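Local coordinates for protein alpha-glucosidase ([Eubacterium] rectale, PDB 6PNR) that probably hydrolyses alpha-glycosides of the sulfonated sugar sulfoquinovose, the head group of plant sulfolipids, as a family 31 glycoside hydrolase, at residues P138-D143 with D458-F463; V154-G159 with S496-T501; D467-V472 with A511-F516. All blocks are in the same frame, centred on the assembly; numbering follows the deposited sequence.

Overall arrangement
From the N terminus, 138-143 comes first, in the loop before helix 147-156, then 154-159 at the helix's C-terminal end. The chain then builds most of the catalytic barrel before contact 1 closes at 458-463 over 314 intervening residues, and contact 2 follows at 496-501. Contacts 1 and 2 cross, as their segments alternate. Contact 3, between 467-472 and 511-516, closes a short loop of 38 residues; it comes after contact 1 in series but crosses contact 2. Asp467 of contact 3 bonds to Gly141 and Ser460 of contact 1, and Asp462 meets Asn500 of contact 2. Together they tie the loop and helix after strand 130-133 to the barrel region and its helices 469-481 and 504-514.

Contact 1: residues P138-D143 with D458-F463; sequences PGVGRD and DQSVDF. With 9VH ([(3~{S},4~{R},5~{R})-4,5-bis(oxidanyl)piperidin-3-yl]methanesulfonic acid), chain C.
Next to the inhibitor pocket, the loop following strand 130-133 lies against the loop that carries the pocket residue Asp458, Val140 and Gly141 facing Ser460. The direct touch is slight: the Ser460 hydroxyl OG sits 3.9 Å from Val140 CG1, the methyl held anti to its own backbone N (chi1 180°), and equally 3.9 Å from Gly141 N. A shared acceptor also joins the two loops: the Asp467 carboxylate oxygen OD2 receives hydrogen bonds from both Ser460 OG and Gly141 N and so bridges them.

The first loop is stiffened from within. Gly139 and Gly141 have positive phi, at backbone angles suited to glycine, and the turn they allow brings the Arg142 guanidinium edge-on to the Pro138 carbonyl. There Arg142 NE donates to Pro138 O over 2.9 Å, rather bent at 137°, the carbonyl oxygen lying near the guanidinium plane while the donor stands above the carbonyl plane. With NH1 bonded to His466 O and Ser122 OG, and NH2 to Asn164 O, every nitrogen of the buried guanidinium is engaged and its rotation is fixed.

On the barrel side, the chain makes an inverse gamma turn about Val461, closed by a weak bond from Asp462 N to Ser460 O. At the start of this loop Asp458 reaches into the pocket, its OD1 3.5 Å from C4 of the bound piperidine inhibitor. A loop from the N-terminal part of the chain laid beside a substrate-pocket loop of the barrel is in keeping with the GH31 architecture.

Contact 2: residues V154-G159 with S496-T501; sequences VENKAG and SLFDNT. With SO4 (sulfate ion), chain E.
Phe498 carries this surface contact, its ring edge pointing between Glu155 and Asn156 at the end of helix 147-156. Its CG stands beside the backbone N and anti to the carbonyl carbon (chi1 -54°), which sends the ring toward the helix end. Glu155 OE1 lies in the ring plane, 3.4 Å from Phe498 CE1, and the carboxylate stands almost upright to the ring, the two planes 87° apart. An anionic oxygen placed at the rim meets the slightly positive ring hydrogens rather than the pi cloud, which should make the approach mildly favourable. The Glu155 chain is extended beyond CG and passes alongside the ring, antiparallel to the Phe498 side chain; its other oxygen, OE2, is held by a salt bridge to Arg151.

The Asn156 side chain approaches Phe498 from the opposite direction and brings its amide group to the ring edge near CZ, the two planes moderately inclined. The helix ends with Asn156, and Lys157 after it turns away with positive phi.

The aromatic side chain is presented by a type I' beta turn from Leu497 to Asn500, closed by Asn500 N to Leu497 O at 2.9 Å. Ser496 OG adds a short 2.6 Å bond to Asn500 O. At the turn, Phe498 N donates almost straight (171°) to O1 of a sulfate ion, probably from the crystallisation liquor, at 2.9 Å, and Arg527 also grips this ion.

The turn belongs to the loop between strand 490-491 and helix 504-514. Phe498 also rests on Tyr147, Arg151 and Ser152 of helix 147-156, whose Val154 packs on Lys144 of the second subunit.

Contact 3: residues D467-V472 with A511-F516; sequences DGLASV and AEMAMF
Neither a ring nor an amide nor a carboxylate takes part where Leu469 and Val472 meet Met513; the contact is made by aliphatic groups and a thioether. Within 467-472 the flat Gly468 carbonyl accepts twice at the start of helix 469-481, from Ser471 OG in its plane at 2.8 Å and from Ser471 N.

Across the gap, Met513 reaches out from helix 504-514. Its CG and SD continue outward in an extended chain (chi1 164°, chi2 174°), and a bend at chi3 of 75° turns the terminal methyl CE towards both partners. CE lies 3.7 Å from Leu469 CD2 and 3.8 Å from Val472 CG1, while SD is 3.9 Å from Leu469 CD2. Leu469 and Met513 lie alongside one another, running in opposing senses; Val472 meets the methionine at a slant.

Trp510, one turn earlier on helix 504-514, also touches Leu469 and Val472. The chemistry is thus purely apolar and buried: van der Waals contact and exclusion of water, without directional bonds, join the two helices.

Contact 1: residues P138-D143 with D458-F463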
ATOM      1  N   PRO A 138     -10.742  12.609   3.417  1.00 23.56           N
ATOM      2  CA  PRO A 138     -10.843  11.857   2.160  1.00 26.90           C
ATOM      3  C   PRO A 138      -9.526  11.694   1.425  1.00 29.84           C
ATOM      4  O   PRO A 138      -9.487  10.973   0.419  1.00 27.44           O
ATOM      5  CB  PRO A 138     -11.821  12.710   1.340  1.00 26.28           C
ATOM      6  CG  PRO A 138     -11.486  14.109   1.789  1.00 24.05           C
ATOM      7  CD  PRO A 138     -11.236  13.990   3.273  1.00 25.77           C
ATOM      8  N   GLY A 139      -8.459  12.334   1.878  1.00 25.15           N
ATOM      9  CA  GLY A 139      -7.193  12.291   1.172  1.00 24.15           C
ATOM     10  C   GLY A 139      -6.947  13.560   0.368  1.00 25.70           C
ATOM     11  O   GLY A 139      -7.876  14.208  -0.131  1.00 25.71           O
ATOM     12  N   VAL A 140      -5.677  13.932   0.253  1.00 24.08           N
ATOM     13  CA  VAL A 140      -5.241  15.017  -0.621  1.00 25.07           C
ATOM     14  C   VAL A 140      -4.574  14.392  -1.835  1.00 27.53           C
ATOM     15  O   VAL A 140      -3.518  13.755  -1.710  1.00 27.47           O
ATOM     16  CB  VAL A 140      -4.277  15.977   0.089  1.00 27.42           C
ATOM     17  CG1 VAL A 140      -3.865  17.079  -0.872  1.00 21.62           C
ATOM     18  CG2 VAL A 140      -4.924  16.552   1.350  1.00 28.67           C
ATOM     19  N   GLY A 141      -5.181  14.577  -3.011  1.00 23.88           N
ATOM     20  CA  GLY A 141      -4.636  13.959  -4.205  1.00 23.70           C
ATOM     21  C   GLY A 141      -5.341  12.658  -4.539  1.00 24.53           C
ATOM     22  O   GLY A 141      -5.893  12.514  -5.640  1.00 23.60           O
ATOM     23  N   ARG A 142      -5.305  11.698  -3.605  1.00 24.35           N
ATOM     24  CA  ARG A 142      -6.113  10.474  -3.681  1.00 25.37           C
ATOM     25  C   ARG A 142      -5.730   9.614  -4.880  1.00 33.24           C
ATOM     26  O   ARG A 142      -6.534   8.802  -5.358  1.00 26.62           O
ATOM     27  CB  ARG A 142      -7.613  10.800  -3.720  1.00 24.33           C
ATOM     28  CG  ARG A 142      -8.100  11.680  -2.578  1.00 24.29           C
ATOM     29  CD  ARG A 142      -9.612  12.039  -2.713  1.00 25.21           C
ATOM     30  NE  ARG A 142     -10.464  10.904  -2.351  1.00 27.71           N
ATOM     31  CZ  ARG A 142     -11.089  10.145  -3.240  1.00 24.69           C
ATOM     32  NH1 ARG A 142     -10.965  10.418  -4.528  1.00 26.29           N
ATOM     33  NH2 ARG A 142     -11.828   9.121  -2.849  1.00 27.78           N
ATOM     34  N   ASP A 143      -4.494   9.777  -5.362  1.00 30.22           N
ATOM     35  CA  ASP A 143      -4.037   9.101  -6.574  1.00 24.24           C
ATOM     36  C   ASP A 143      -2.540   8.861  -6.418  1.00 28.34           C
ATOM     37  O   ASP A 143      -1.745   9.794  -6.549  1.00 26.76           O
ATOM     38  CB  ASP A 143      -4.369   9.946  -7.803  1.00 25.30           C
ATOM     39  CG  ASP A 143      -3.835   9.358  -9.122  1.00 25.95           C
ATOM     40  OD1 ASP A 143      -2.989   8.437  -9.123  1.00 29.76           O
ATOM     41  OD2 ASP A 143      -4.250   9.863 -10.182  1.00 30.42           O
ATOM     42  N   ASP A 458     -13.333  19.025   0.911  1.00 22.51           N
ATOM     43  CA  ASP A 458     -12.136  19.662   0.369  1.00 26.22           C
ATOM     44  C   ASP A 458     -11.694  18.965  -0.915  1.00 27.37           C
ATOM     45  O   ASP A 458     -11.310  17.792  -0.882  1.00 30.24           O
ATOM     46  CB  ASP A 458     -10.978  19.587   1.367  1.00 28.91           C
ATOM     47  CG  ASP A 458     -11.266  20.259   2.699  1.00 27.89           C
ATOM     48  OD1 ASP A 458     -12.308  20.932   2.850  1.00 31.86           O
ATOM     49  OD2 ASP A 458     -10.396  20.118   3.594  1.00 27.30           O
ATOM     50  N   GLN A 459     -11.704  19.682  -2.035  1.00 24.97           N
ATOM     51  CA  GLN A 459     -10.978  19.252  -3.225  1.00 22.73           C
ATOM     52  C   GLN A 459      -9.630  19.963  -3.277  1.00 25.65           C
ATOM     53  O   GLN A 459      -9.465  21.046  -2.717  1.00 23.67           O
ATOM     54  CB  GLN A 459     -11.758  19.572  -4.505  1.00 23.32           C
ATOM     55  CG  GLN A 459     -12.807  18.546  -4.855  1.00 25.56           C
ATOM     56  CD  GLN A 459     -13.995  18.662  -3.933  1.00 26.04           C
ATOM     57  OE1 GLN A 459     -14.639  19.708  -3.881  1.00 26.57           O
ATOM     58  NE2 GLN A 459     -14.276  17.600  -3.178  1.00 28.24           N
ATOM     59  N   SER A 460      -8.668  19.349  -3.965  1.00 22.45           N
ATOM     60  CA  SER A 460      -7.487  20.104  -4.355  1.00 24.37           C
ATOM     61  C   SER A 460      -7.881  21.170  -5.368  1.00 24.39           C
ATOM     62  O   SER A 460      -8.892  21.056  -6.072  1.00 25.81           O
ATOM     63  CB  SER A 460      -6.411  19.195  -4.952  1.00 24.62           C
ATOM     64  OG  SER A 460      -5.878  18.307  -3.974  1.00 23.46           O
ATOM     65  N   VAL A 461      -7.074  22.223  -5.431  1.00 22.83           N
ATOM     66  CA  VAL A 461      -7.330  23.313  -6.361  1.00 24.89           C
ATOM     67  C   VAL A 461      -6.790  22.952  -7.747  1.00 29.42           C
ATOM     68  O   VAL A 461      -5.939  23.659  -8.295  1.00 27.16           O
ATOM     69  CB  VAL A 461      -6.728  24.631  -5.834  1.00 24.31           C
ATOM     70  CG1 VAL A 461      -7.519  25.120  -4.630  1.00 24.03           C
ATOM     71  CG2 VAL A 461      -5.227  24.459  -5.444  1.00 20.56           C
ATOM     72  N   ASP A 462      -7.320  21.890  -8.363  1.00 28.07           N
ATOM     73  CA  ASP A 462      -6.822  21.493  -9.673  1.00 22.58           C
ATOM     74  C   ASP A 462      -7.905  20.754 -10.456  1.00 30.36           C
ATOM     75  O   ASP A 462      -9.052  20.615 -10.011  1.00 25.06           O
ATOM     76  CB  ASP A 462      -5.539  20.647  -9.544  1.00 23.73           C
ATOM     77  CG  ASP A 462      -5.732  19.387  -8.720  1.00 29.39           C
ATOM     78  OD1 ASP A 462      -6.799  18.737  -8.856  1.00 27.25           O
ATOM     79  OD2 ASP A 462      -4.792  19.018  -7.958  1.00 30.63           O
ATOM     80  N   PHE A 463      -7.521  20.312 -11.658  1.00 27.70           N
ATOM     81  CA  PHE A 463      -8.381  19.597 -12.597  1.00 25.59           C
ATOM     82  C   PHE A 463      -8.133  18.095 -12.558  1.00 23.74           C
ATOM     83  O   PHE A 463      -8.388  17.407 -13.555  1.00 25.88           O
ATOM     84  CB  PHE A 463      -8.144  20.073 -14.039  1.00 23.06           C
ATOM     85  CG  PHE A 463      -8.693  21.447 -14.379  1.00 28.92           C
ATOM     86  CD1 PHE A 463     -10.047  21.647 -14.569  1.00 30.37           C
ATOM     87  CD2 PHE A 463      -7.834  22.515 -14.594  1.00 32.65           C
ATOM     88  CE1 PHE A 463     -10.538  22.900 -14.904  1.00 29.24           C
ATOM     89  CE2 PHE A 463      -8.317  23.765 -14.945  1.00 33.30           C
ATOM     90  CZ  PHE A 463      -9.661  23.961 -15.102  1.00 26.42           C
TER
HETATM   91  O1  9VH C 701      -8.960  25.557   8.608  1.00 27.86           O
HETATM   92  S1  9VH C 701     -10.083  25.152   9.434  1.00 26.85           S
HETATM   93  O2  9VH C 701      -9.978  23.753   9.768  1.00 27.71           O
HETATM   94  O3  9VH C 701     -10.245  26.031  10.566  1.00 25.35           O
HETATM   95  C1  9VH C 701     -11.503  25.364   8.397  1.00 24.09           C
HETATM   96  C2  9VH C 701     -11.546  24.435   7.175  1.00 25.00           C
HETATM   97  C3  9VH C 701     -11.913  23.040   7.657  1.00 30.34           C
HETATM   98  N1  9VH C 701     -12.298  22.058   6.643  1.00 27.13           N
HETATM   99  C4  9VH C 701     -13.318  22.573   5.729  1.00 22.44           C
HETATM  100  C5  9VH C 701     -12.841  23.866   5.088  1.00 25.66           C
HETATM  101  O4  9VH C 701     -13.860  24.325   4.203  1.00 26.17           O
HETATM  102  C6  9VH C 701     -12.578  24.917   6.158  1.00 24.40           C
HETATM  103  O5  9VH C 701     -12.144  26.137   5.563  1.00 25.73           O

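Contact 2: residues V154-G159 with S496-T501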
ATOM      1  N   VAL A 154       3.980  11.241   2.466  1.00 25.78           N
ATOM      2  CA  VAL A 154       5.275  11.269   3.146  1.00 25.04           C
ATOM      3  C   VAL A 154       5.230  12.199   4.353  1.00 26.82           C
ATOM      4  O   VAL A 154       5.649  11.831   5.453  1.00 26.08           O
ATOM      5  CB  VAL A 154       6.393  11.667   2.165  1.00 25.24           C
ATOM      6  CG1 VAL A 154       7.725  11.947   2.933  1.00 27.72           C
ATOM      7  CG2 VAL A 154       6.596  10.576   1.143  1.00 24.50           C
ATOM      8  N   GLU A 155       4.716  13.415   4.171  1.00 26.11           N
ATOM      9  CA  GLU A 155       4.752  14.410   5.240  1.00 27.38           C
ATOM     10  C   GLU A 155       3.564  14.314   6.178  1.00 27.84           C
ATOM     11  O   GLU A 155       3.715  14.554   7.377  1.00 27.78           O
ATOM     12  CB  GLU A 155       4.797  15.824   4.657  1.00 25.45           C
ATOM     13  CG  GLU A 155       5.850  15.964   3.568  1.00 32.61           C
ATOM     14  CD  GLU A 155       6.246  17.391   3.318  1.00 37.03           C
ATOM     15  OE1 GLU A 155       5.559  18.297   3.841  1.00 42.66           O
ATOM     16  OE2 GLU A 155       7.238  17.608   2.586  1.00 37.28           O
ATOM     17  N   ASN A 156       2.395  13.952   5.665  1.00 26.03           N
ATOM     18  CA  ASN A 156       1.163  14.094   6.432  1.00 31.64           C
ATOM     19  C   ASN A 156       0.337  12.819   6.558  1.00 27.54           C
ATOM     20  O   ASN A 156      -0.754  12.871   7.140  1.00 27.07           O
ATOM     21  CB  ASN A 156       0.297  15.203   5.810  1.00 26.26           C
ATOM     22  CG  ASN A 156       1.044  16.528   5.699  1.00 26.92           C
ATOM     23  OD1 ASN A 156       1.809  16.885   6.593  1.00 29.06           O
ATOM     24  ND2 ASN A 156       0.822  17.259   4.610  1.00 28.50           N
ATOM     25  N   LYS A 157       0.806  11.686   6.031  1.00 23.37           N
ATOM     26  CA  LYS A 157       0.018  10.449   6.049  1.00 26.68           C
ATOM     27  C   LYS A 157      -1.362  10.672   5.433  1.00 27.73           C
ATOM     28  O   LYS A 157      -2.347  10.038   5.828  1.00 27.01           O
ATOM     29  CB  LYS A 157      -0.120   9.896   7.474  1.00 27.40           C
ATOM     30  CG  LYS A 157       1.196   9.758   8.250  1.00 35.62           C
ATOM     31  CD  LYS A 157       2.087   8.685   7.634  1.00 46.28           C
ATOM     32  CE  LYS A 157       3.383   8.514   8.417  1.00 54.22           C
ATOM     33  NZ  LYS A 157       4.125   7.287   8.003  1.00 66.77           N
ATOM     34  N   ALA A 158      -1.453  11.577   4.456  1.00 28.13           N
ATOM     35  CA  ALA A 158      -2.743  12.161   4.102  1.00 23.37           C
ATOM     36  C   ALA A 158      -3.122  12.011   2.635  1.00 24.59           C
ATOM     37  O   ALA A 158      -4.087  12.643   2.201  1.00 25.80           O
ATOM     38  CB  ALA A 158      -2.765  13.651   4.486  1.00 30.17           C
ATOM     39  N   GLY A 159      -2.402  11.204   1.852  1.00 26.23           N
ATOM     40  CA  GLY A 159      -2.739  11.077   0.443  1.00 22.81           C
ATOM     41  C   GLY A 159      -4.077  10.393   0.199  1.00 26.56           C
ATOM     42  O   GLY A 159      -4.777  10.718  -0.767  1.00 26.01           O
ATOM     43  N   SER A 496      -4.576  23.772  -1.173  1.00 24.71           N
ATOM     44  CA  SER A 496      -3.353  24.158  -1.867  1.00 23.78           C
ATOM     45  C   SER A 496      -2.170  23.696  -1.029  1.00 23.61           C
ATOM     46  O   SER A 496      -1.992  24.159   0.104  1.00 26.23           O
ATOM     47  CB  SER A 496      -3.291  25.665  -2.116  1.00 25.29           C
ATOM     48  OG  SER A 496      -2.026  26.045  -2.670  1.00 24.56           O
ATOM     49  N   LEU A 497      -1.390  22.769  -1.583  1.00 22.63           N
ATOM     50  CA  LEU A 497      -0.186  22.228  -0.973  1.00 24.10           C
ATOM     51  C   LEU A 497       0.777  21.810  -2.080  1.00 27.32           C
ATOM     52  O   LEU A 497       0.367  21.567  -3.214  1.00 27.19           O
ATOM     53  CB  LEU A 497      -0.502  21.010  -0.090  1.00 26.51           C
ATOM     54  CG  LEU A 497      -1.409  21.142   1.128  1.00 27.15           C
ATOM     55  CD1 LEU A 497      -1.678  19.762   1.724  1.00 28.23           C
ATOM     56  CD2 LEU A 497      -0.775  22.039   2.157  1.00 28.39           C
ATOM     57  N   PHE A 498       2.064  21.723  -1.740  1.00 29.97           N
ATOM     58  CA  PHE A 498       3.072  21.047  -2.571  1.00 28.84           C
ATOM     59  C   PHE A 498       3.098  21.575  -4.010  1.00 28.72           C
ATOM     60  O   PHE A 498       3.051  20.811  -4.978  1.00 33.30           O
ATOM     61  CB  PHE A 498       2.836  19.531  -2.545  1.00 28.01           C
ATOM     62  CG  PHE A 498       2.768  18.951  -1.149  1.00 26.14           C
ATOM     63  CD1 PHE A 498       3.782  19.190  -0.234  1.00 26.76           C
ATOM     64  CD2 PHE A 498       1.686  18.187  -0.753  1.00 26.19           C
ATOM     65  CE1 PHE A 498       3.732  18.668   1.046  1.00 28.22           C
ATOM     66  CE2 PHE A 498       1.618  17.667   0.536  1.00 24.79           C
ATOM     67  CZ  PHE A 498       2.642  17.907   1.437  1.00 29.02           C
ATOM     68  N   ASP A 499       3.132  22.902  -4.146  1.00 27.15           N
ATOM     69  CA  ASP A 499       3.208  23.608  -5.429  1.00 36.96           C
ATOM     70  C   ASP A 499       1.918  23.547  -6.238  1.00 37.63           C
ATOM     71  O   ASP A 499       1.925  23.809  -7.449  1.00 39.28           O
ATOM     72  CB  ASP A 499       4.368  23.093  -6.288  1.00 34.77           C
ATOM     73  CG  ASP A 499       5.700  23.186  -5.567  1.00 44.65           C
ATOM     74  OD1 ASP A 499       5.958  24.251  -4.959  1.00 38.32           O
ATOM     75  OD2 ASP A 499       6.459  22.188  -5.588  1.00 48.57           O
ATOM     76  N   ASN A 500       0.802  23.229  -5.612  1.00 27.98           N
ATOM     77  CA  ASN A 500      -0.481  23.195  -6.308  1.00 28.90           C
ATOM     78  C   ASN A 500      -1.300  24.403  -5.866  1.00 28.69           C
ATOM     79  O   ASN A 500      -1.780  24.444  -4.731  1.00 26.35           O
ATOM     80  CB  ASN A 500      -1.195  21.884  -5.997  1.00 28.58           C
ATOM     81  CG  ASN A 500      -2.398  21.646  -6.879  1.00 30.21           C
ATOM     82  OD1 ASN A 500      -2.434  22.081  -8.029  1.00 32.80           O
ATOM     83  ND2 ASN A 500      -3.389  20.930  -6.346  1.00 31.10           N
ATOM     84  N   THR A 501      -1.454  25.390  -6.750  1.00 23.79           N
ATOM     85  CA  THR A 501      -2.189  26.606  -6.425  1.00 26.88           C
ATOM     86  C   THR A 501      -3.279  26.840  -7.454  1.00 28.51           C
ATOM     87  O   THR A 501      -3.147  26.451  -8.621  1.00 25.29           O
ATOM     88  CB  THR A 501      -1.273  27.863  -6.351  1.00 30.34           C
ATOM     89  OG1 THR A 501      -0.550  28.017  -7.581  1.00 28.69           O
ATOM     90  CG2 THR A 501      -0.277  27.763  -5.178  1.00 28.54           C
TER
HETATM   91  S   SO4 E 703       4.535  23.436   0.487  1.00 51.32           S
HETATM   92  O1  SO4 E 703       3.199  22.879   0.696  1.00 39.14           O
HETATM   93  O2  SO4 E 703       5.480  22.679   1.306  1.00 50.46           O
HETATM   94  O3  SO4 E 703       4.870  23.323  -0.934  1.00 44.90           O
HETATM   95  O4  SO4 E 703       4.569  24.848   0.853  1.00 52.18           O

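Contact 3: residues D467-V472 with A511-F516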
ATOM      1  N   ASP A 467      -9.021  14.191  -7.273  1.00 25.35           N
ATOM      2  CA  ASP A 467      -9.228  15.180  -6.220  1.00 24.66           C
ATOM      3  C   ASP A 467      -9.501  16.594  -6.729  1.00 27.22           C
ATOM      4  O   ASP A 467      -9.389  17.543  -5.945  1.00 25.78           O
ATOM      5  CB  ASP A 467      -8.020  15.231  -5.260  1.00 25.23           C
ATOM      6  CG  ASP A 467      -8.391  15.767  -3.885  1.00 29.66           C
ATOM      7  OD1 ASP A 467      -9.597  15.724  -3.526  1.00 29.62           O
ATOM      8  OD2 ASP A 467      -7.476  16.227  -3.157  1.00 29.30           O
ATOM      9  N   GLY A 468      -9.877  16.770  -7.993  1.00 24.27           N
ATOM     10  CA  GLY A 468     -10.189  18.093  -8.491  1.00 22.52           C
ATOM     11  C   GLY A 468     -11.648  18.250  -8.858  1.00 25.56           C
ATOM     12  O   GLY A 468     -12.514  17.564  -8.307  1.00 25.85           O
ATOM     13  N   LEU A 469     -11.911  19.128  -9.833  1.00 26.47           N
ATOM     14  CA  LEU A 469     -13.270  19.517 -10.184  1.00 23.32           C
ATOM     15  C   LEU A 469     -14.136  18.303 -10.509  1.00 26.96           C
ATOM     16  O   LEU A 469     -15.280  18.207 -10.055  1.00 23.54           O
ATOM     17  CB  LEU A 469     -13.222  20.507 -11.361  1.00 23.80           C
ATOM     18  CG  LEU A 469     -14.459  21.291 -11.831  1.00 28.33           C
ATOM     19  CD1 LEU A 469     -14.005  22.535 -12.592  1.00 26.00           C
ATOM     20  CD2 LEU A 469     -15.397  20.466 -12.717  1.00 25.69           C
ATOM     21  N   ALA A 470     -13.592  17.345 -11.255  1.00 26.68           N
ATOM     22  CA  ALA A 470     -14.407  16.228 -11.721  1.00 26.71           C
ATOM     23  C   ALA A 470     -14.949  15.386 -10.566  1.00 27.11           C
ATOM     24  O   ALA A 470     -16.040  14.820 -10.677  1.00 25.98           O
ATOM     25  CB  ALA A 470     -13.593  15.362 -12.679  1.00 28.51           C
ATOM     26  N   SER A 471     -14.221  15.307  -9.447  1.00 23.95           N
ATOM     27  CA  SER A 471     -14.641  14.423  -8.362  1.00 22.34           C
ATOM     28  C   SER A 471     -15.888  14.952  -7.670  1.00 21.16           C
ATOM     29  O   SER A 471     -16.610  14.174  -7.036  1.00 25.28           O
ATOM     30  CB  SER A 471     -13.492  14.214  -7.352  1.00 23.43           C
ATOM     31  OG  SER A 471     -13.143  15.419  -6.681  1.00 26.59           O
ATOM     32  N   VAL A 472     -16.163  16.248  -7.814  1.00 20.45           N
ATOM     33  CA  VAL A 472     -17.401  16.838  -7.321  1.00 23.90           C
ATOM     34  C   VAL A 472     -18.616  16.191  -7.985  1.00 25.73           C
ATOM     35  O   VAL A 472     -19.649  15.954  -7.339  1.00 24.81           O
ATOM     36  CB  VAL A 472     -17.377  18.355  -7.569  1.00 29.13           C
ATOM     37  CG1 VAL A 472     -18.766  18.963  -7.291  1.00 26.63           C
ATOM     38  CG2 VAL A 472     -16.251  19.017  -6.752  1.00 27.18           C
ATOM     39  N   ALA A 511     -16.943  27.578 -11.465  1.00 24.66           N
ATOM     40  CA  ALA A 511     -18.137  28.401 -11.301  1.00 26.90           C
ATOM     41  C   ALA A 511     -19.198  28.083 -12.362  1.00 28.00           C
ATOM     42  O   ALA A 511     -20.403  28.130 -12.075  1.00 25.33           O
ATOM     43  CB  ALA A 511     -17.750  29.876 -11.330  1.00 27.38           C
ATOM     44  N   GLU A 512     -18.777  27.753 -13.587  1.00 22.47           N
ATOM     45  CA  GLU A 512     -19.743  27.490 -14.653  1.00 25.83           C
ATOM     46  C   GLU A 512     -20.417  26.129 -14.494  1.00 29.94           C
ATOM     47  O   GLU A 512     -21.473  25.897 -15.103  1.00 29.70           O
ATOM     48  CB  GLU A 512     -19.074  27.606 -16.034  1.00 25.16           C
ATOM     49  CG  GLU A 512     -18.291  26.385 -16.501  1.00 27.51           C
ATOM     50  CD  GLU A 512     -17.483  26.643 -17.777  1.00 33.71           C
ATOM     51  OE1 GLU A 512     -16.934  27.756 -17.929  1.00 34.53           O
ATOM     52  OE2 GLU A 512     -17.396  25.732 -18.628  1.00 29.21           O
ATOM     53  N   MET A 513     -19.843  25.237 -13.686  1.00 26.17           N
ATOM     54  CA  MET A 513     -20.561  24.045 -13.242  1.00 26.50           C
ATOM     55  C   MET A 513     -21.498  24.374 -12.089  1.00 29.99           C
ATOM     56  O   MET A 513     -22.665  23.947 -12.083  1.00 27.29           O
ATOM     57  CB  MET A 513     -19.572  22.955 -12.809  1.00 23.88           C
ATOM     58  CG  MET A 513     -20.217  21.845 -11.974  1.00 24.06           C
ATOM     59  SD  MET A 513     -19.126  20.460 -11.583  1.00 29.69           S
ATOM     60  CE  MET A 513     -18.092  21.204 -10.313  1.00 29.70           C
ATOM     61  N   ALA A 514     -21.001  25.160 -11.127  1.00 26.49           N
ATOM     62  CA  ALA A 514     -21.747  25.447  -9.908  1.00 27.84           C
ATOM     63  C   ALA A 514     -23.060  26.170 -10.188  1.00 28.61           C
ATOM     64  O   ALA A 514     -24.015  26.029  -9.411  1.00 26.11           O
ATOM     65  CB  ALA A 514     -20.881  26.274  -8.955  1.00 27.45           C
ATOM     66  N   MET A 515     -23.139  26.946 -11.278  1.00 26.27           N
ATOM     67  CA  MET A 515     -24.404  27.614 -11.559  1.00 31.43           C
ATOM     68  C   MET A 515     -25.502  26.635 -11.945  1.00 26.57           C
ATOM     69  O   MET A 515     -26.670  27.022 -11.936  1.00 30.10           O
ATOM     70  CB  MET A 515     -24.241  28.684 -12.645  1.00 29.35           C
ATOM     71  CG  MET A 515     -23.826  28.167 -14.011  1.00 30.97           C
ATOM     72  SD  MET A 515     -23.509  29.557 -15.135  1.00 31.28           S
ATOM     73  CE  MET A 515     -23.224  28.713 -16.690  1.00 29.27           C
ATOM     74  N   PHE A 516     -25.165  25.384 -12.263  1.00 28.93           N
ATOM     75  CA  PHE A 516     -26.157  24.328 -12.450  1.00 29.45           C
ATOM     76  C   PHE A 516     -26.211  23.402 -11.240  1.00 28.31           C
ATOM     77  O   PHE A 516     -26.265  22.183 -11.388  1.00 26.09           O
ATOM     78  CB  PHE A 516     -25.871  23.530 -13.722  1.00 30.45           C
ATOM     79  CG  PHE A 516     -25.912  24.349 -14.980  1.00 29.06           C
ATOM     80  CD1 PHE A 516     -27.125  24.688 -15.568  1.00 29.00           C
ATOM     81  CD2 PHE A 516     -24.732  24.766 -15.583  1.00 28.77           C
ATOM     82  CE1 PHE A 516     -27.165  25.437 -16.731  1.00 28.49           C
ATOM     83  CE2 PHE A 516     -24.758  25.528 -16.744  1.00 30.72           C
ATOM     84  CZ  PHE A 516     -25.982  25.864 -17.322  1.00 31.01           C
TER